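Local coordinates for putative endonuclease/exonuclease/phosphatase family protein (Bacteroides vulgatus ATCC 8482, PDB 3G6S) that probably acts as a phosphodiester-cleaving nuclease of the endonuclease/exonuclease/phosphatase family, at residues 166-171 with 224-229. Numbering follows the deposited sequence.
Sequences PAVVTG and DFIFVT
Two antiparallel neighbours in one of the two beta sheets of a DNase I-like fold meet here: the axes of strands 167-171 and 224-228 come within 4.7 Å, their directions 170° apart. Val169 and Phe227 form the hydrogen-bonded pair at the middle: Phe227 N reaches Val169 O at 2.7 Å, nearly straight (174°), and Val169 N donates a hydrogen bond to Phe227 O at 2.8 Å. Phe225 N binds Gly171 O at 3.2 Å, while the bond from Gly171 N to Phe225 O is weak. On the face of Val168, Thr170, Ile226 and Val228, Val168 CG1, swung anti to its own N (chi1 -177°), touches Val228 CG1 at 3.8 Å and Ile226 CG2 at 3.9 Å. This layer packs on strands 2-10 and 254-260 of the second sheet, through Trp6, Thr8 and Leu258 among others, forming part of the core between the two sheets of the family's beta sandwich, while Val169, on the other face, meets Ile154 and Ile158 of helix 144-161. Where strand 224-228 ends, Thr229 OG1 accepts a hydrogen bond from Ala167 N at 3.2 Å; a valine here would probably leave that buried N-H without its acceptor. Thr229 CG2 rests 4.1 Å from Ala167 CB.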
ATOM      1  N   PRO A 166     -15.008  -8.959  -1.608  1.00 27.99           N
ATOM      2  CA  PRO A 166     -14.101  -8.157  -0.783  1.00 26.70           C
ATOM      3  C   PRO A 166     -12.805  -7.758  -1.490  1.00 24.80           C
ATOM      4  O   PRO A 166     -12.146  -8.577  -2.142  1.00 21.06           O
ATOM      5  CB  PRO A 166     -13.850  -9.055   0.428  1.00 21.54           C
ATOM      6  CG  PRO A 166     -15.108  -9.816   0.539  1.00 24.92           C
ATOM      7  CD  PRO A 166     -15.396 -10.186  -0.895  1.00 25.83           C
ATOM      8  N   ALA A 167     -12.455  -6.485  -1.342  1.00 20.96           N
ATOM      9  CA  ALA A 167     -11.256  -5.917  -1.944  1.00 16.74           C
ATOM     10  C   ALA A 167     -10.687  -4.841  -1.034  1.00 16.43           C
ATOM     11  O   ALA A 167     -11.423  -4.094  -0.390  1.00 17.38           O
ATOM     12  CB  ALA A 167     -11.589  -5.322  -3.298  1.00 13.32           C
ATOM     13  N   VAL A 168      -9.368  -4.761  -0.984  1.00 21.84           N
ATOM     14  CA  VAL A 168      -8.727  -3.767  -0.152  1.00 22.61           C
ATOM     15  C   VAL A 168      -7.638  -3.083  -0.954  1.00 26.91           C
ATOM     16  O   VAL A 168      -6.793  -3.735  -1.580  1.00 24.51           O
ATOM     17  CB  VAL A 168      -8.120  -4.402   1.105  1.00 21.31           C
ATOM     18  CG1 VAL A 168      -7.522  -3.327   1.990  1.00 17.28           C
ATOM     19  CG2 VAL A 168      -9.200  -5.183   1.846  1.00 23.49           C
ATOM     20  N   VAL A 169      -7.691  -1.760  -0.947  1.00 18.16           N
ATOM     21  CA  VAL A 169      -6.730  -0.944  -1.652  1.00 21.33           C
ATOM     22  C   VAL A 169      -5.865  -0.205  -0.652  1.00 19.30           C
ATOM     23  O   VAL A 169      -6.370   0.445   0.263  1.00 25.87           O
ATOM     24  CB  VAL A 169      -7.423   0.108  -2.532  1.00 22.88           C
ATOM     25  CG1 VAL A 169      -6.374   1.025  -3.161  1.00 10.31           C
ATOM     26  CG2 VAL A 169      -8.274  -0.586  -3.589  1.00 11.68           C
ATOM     27  N   THR A 170      -4.560  -0.315  -0.839  1.00 20.51           N
ATOM     28  CA  THR A 170      -3.600   0.356   0.013  1.00 24.13           C
ATOM     29  C   THR A 170      -2.638   1.133  -0.861  1.00 23.36           C
ATOM     30  O   THR A 170      -2.552   0.905  -2.074  1.00 16.93           O
ATOM     31  CB  THR A 170      -2.767  -0.649   0.852  1.00 25.68           C
ATOM     32  OG1 THR A 170      -2.094  -1.570  -0.018  1.00 21.73           O
ATOM     33  CG2 THR A 170      -3.651  -1.400   1.815  1.00 28.99           C
ATOM     34  N   GLY A 171      -1.908   2.048  -0.233  1.00 29.99           N
ATOM     35  CA  GLY A 171      -0.928   2.813  -0.970  1.00 30.13           C
ATOM     36  C   GLY A 171      -0.684   4.211  -0.467  1.00 29.68           C
ATOM     37  O   GLY A 171      -1.292   4.666   0.503  1.00 31.16           O
ATOM     38  N   ASP A 224      -1.192   8.402   3.496  1.00 22.78           N
ATOM     39  CA  ASP A 224      -1.262   6.973   3.210  1.00 27.77           C
ATOM     40  C   ASP A 224      -2.610   6.456   3.676  1.00 18.97           C
ATOM     41  O   ASP A 224      -3.053   6.785   4.765  1.00 22.59           O
ATOM     42  CB  ASP A 224      -0.105   6.247   3.907  1.00 27.57           C
ATOM     43  CG  ASP A 224       1.265   6.695   3.371  1.00 42.45           C
ATOM     44  OD1 ASP A 224       1.925   7.539   4.018  1.00 38.01           O
ATOM     45  OD2 ASP A 224       1.671   6.216   2.286  1.00 34.52           O
ATOM     46  N   PHE A 225      -3.273   5.652   2.855  1.00 20.39           N
ATOM     47  CA  PHE A 225      -4.593   5.156   3.237  1.00 21.79           C
ATOM     48  C   PHE A 225      -4.854   3.688   2.948  1.00 25.23           C
ATOM     49  O   PHE A 225      -4.182   3.053   2.130  1.00 22.43           O
ATOM     50  CB  PHE A 225      -5.693   5.954   2.522  1.00 15.14           C
ATOM     51  CG  PHE A 225      -5.603   7.436   2.714  1.00 18.80           C
ATOM     52  CD1 PHE A 225      -6.415   8.082   3.646  1.00 22.32           C
ATOM     53  CD2 PHE A 225      -4.710   8.190   1.949  1.00 18.03           C
ATOM     54  CE1 PHE A 225      -6.343   9.467   3.818  1.00 21.74           C
ATOM     55  CE2 PHE A 225      -4.623   9.572   2.105  1.00 23.02           C
ATOM     56  CZ  PHE A 225      -5.441  10.218   3.041  1.00 18.82           C
ATOM     57  N   ILE A 226      -5.859   3.170   3.644  1.00 17.80           N
ATOM     58  CA  ILE A 226      -6.324   1.813   3.457  1.00 19.78           C
ATOM     59  C   ILE A 226      -7.819   1.931   3.144  1.00 25.25           C
ATOM     60  O   ILE A 226      -8.608   2.387   3.981  1.00 23.64           O
ATOM     61  CB  ILE A 226      -6.140   0.949   4.720  1.00 17.37           C
ATOM     62  CG1 ILE A 226      -4.653   0.796   5.025  1.00 20.79           C
ATOM     63  CG2 ILE A 226      -6.775  -0.431   4.506  1.00 15.47           C
ATOM     64  CD1 ILE A 226      -4.343  -0.083   6.240  1.00 14.06           C
ATOM     65  N   PHE A 227      -8.208   1.547   1.935  1.00 14.50           N
ATOM     66  CA  PHE A 227      -9.614   1.624   1.547  1.00 16.41           C
ATOM     67  C   PHE A 227     -10.196   0.227   1.427  1.00 11.36           C
ATOM     68  O   PHE A 227      -9.537  -0.687   0.933  1.00 13.96           O
ATOM     69  CB  PHE A 227      -9.753   2.358   0.212  1.00 16.12           C
ATOM     70  CG  PHE A 227      -9.398   3.813   0.285  1.00 21.30           C
ATOM     71  CD1 PHE A 227     -10.245   4.715   0.926  1.00 12.17           C
ATOM     72  CD2 PHE A 227      -8.208   4.280  -0.276  1.00  9.78           C
ATOM     73  CE1 PHE A 227      -9.913   6.057   1.013  1.00 16.63           C
ATOM     74  CE2 PHE A 227      -7.864   5.618  -0.198  1.00 13.37           C
ATOM     75  CZ  PHE A 227      -8.721   6.516   0.451  1.00 23.55           C
ATOM     76  N   VAL A 228     -11.433   0.060   1.880  1.00 13.10           N
ATOM     77  CA  VAL A 228     -12.082  -1.246   1.816  1.00 18.83           C
ATOM     78  C   VAL A 228     -13.524  -1.196   1.330  1.00 19.45           C
ATOM     79  O   VAL A 228     -14.225  -0.213   1.550  1.00 21.59           O
ATOM     80  CB  VAL A 228     -12.095  -1.944   3.193  1.00 19.86           C
ATOM     81  CG1 VAL A 228     -10.673  -2.068   3.735  1.00 24.15           C
ATOM     82  CG2 VAL A 228     -12.986  -1.172   4.156  1.00 20.45           C
ATOM     83  N   THR A 229     -13.967  -2.266   0.678  1.00 19.40           N
ATOM     84  CA  THR A 229     -15.337  -2.333   0.192  1.00 18.50           C
ATOM     85  C   THR A 229     -16.291  -2.405   1.391  1.00 23.33           C
ATOM     86  O   THR A 229     -15.923  -2.910   2.452  1.00 25.56           O
ATOM     87  CB  THR A 229     -15.504  -3.520  -0.767  1.00 20.96           C
ATOM     88  OG1 THR A 229     -14.815  -4.667  -0.252  1.00 22.13           O
ATOM     89  CG2 THR A 229     -14.918  -3.160  -2.132  1.00 13.94           C
TER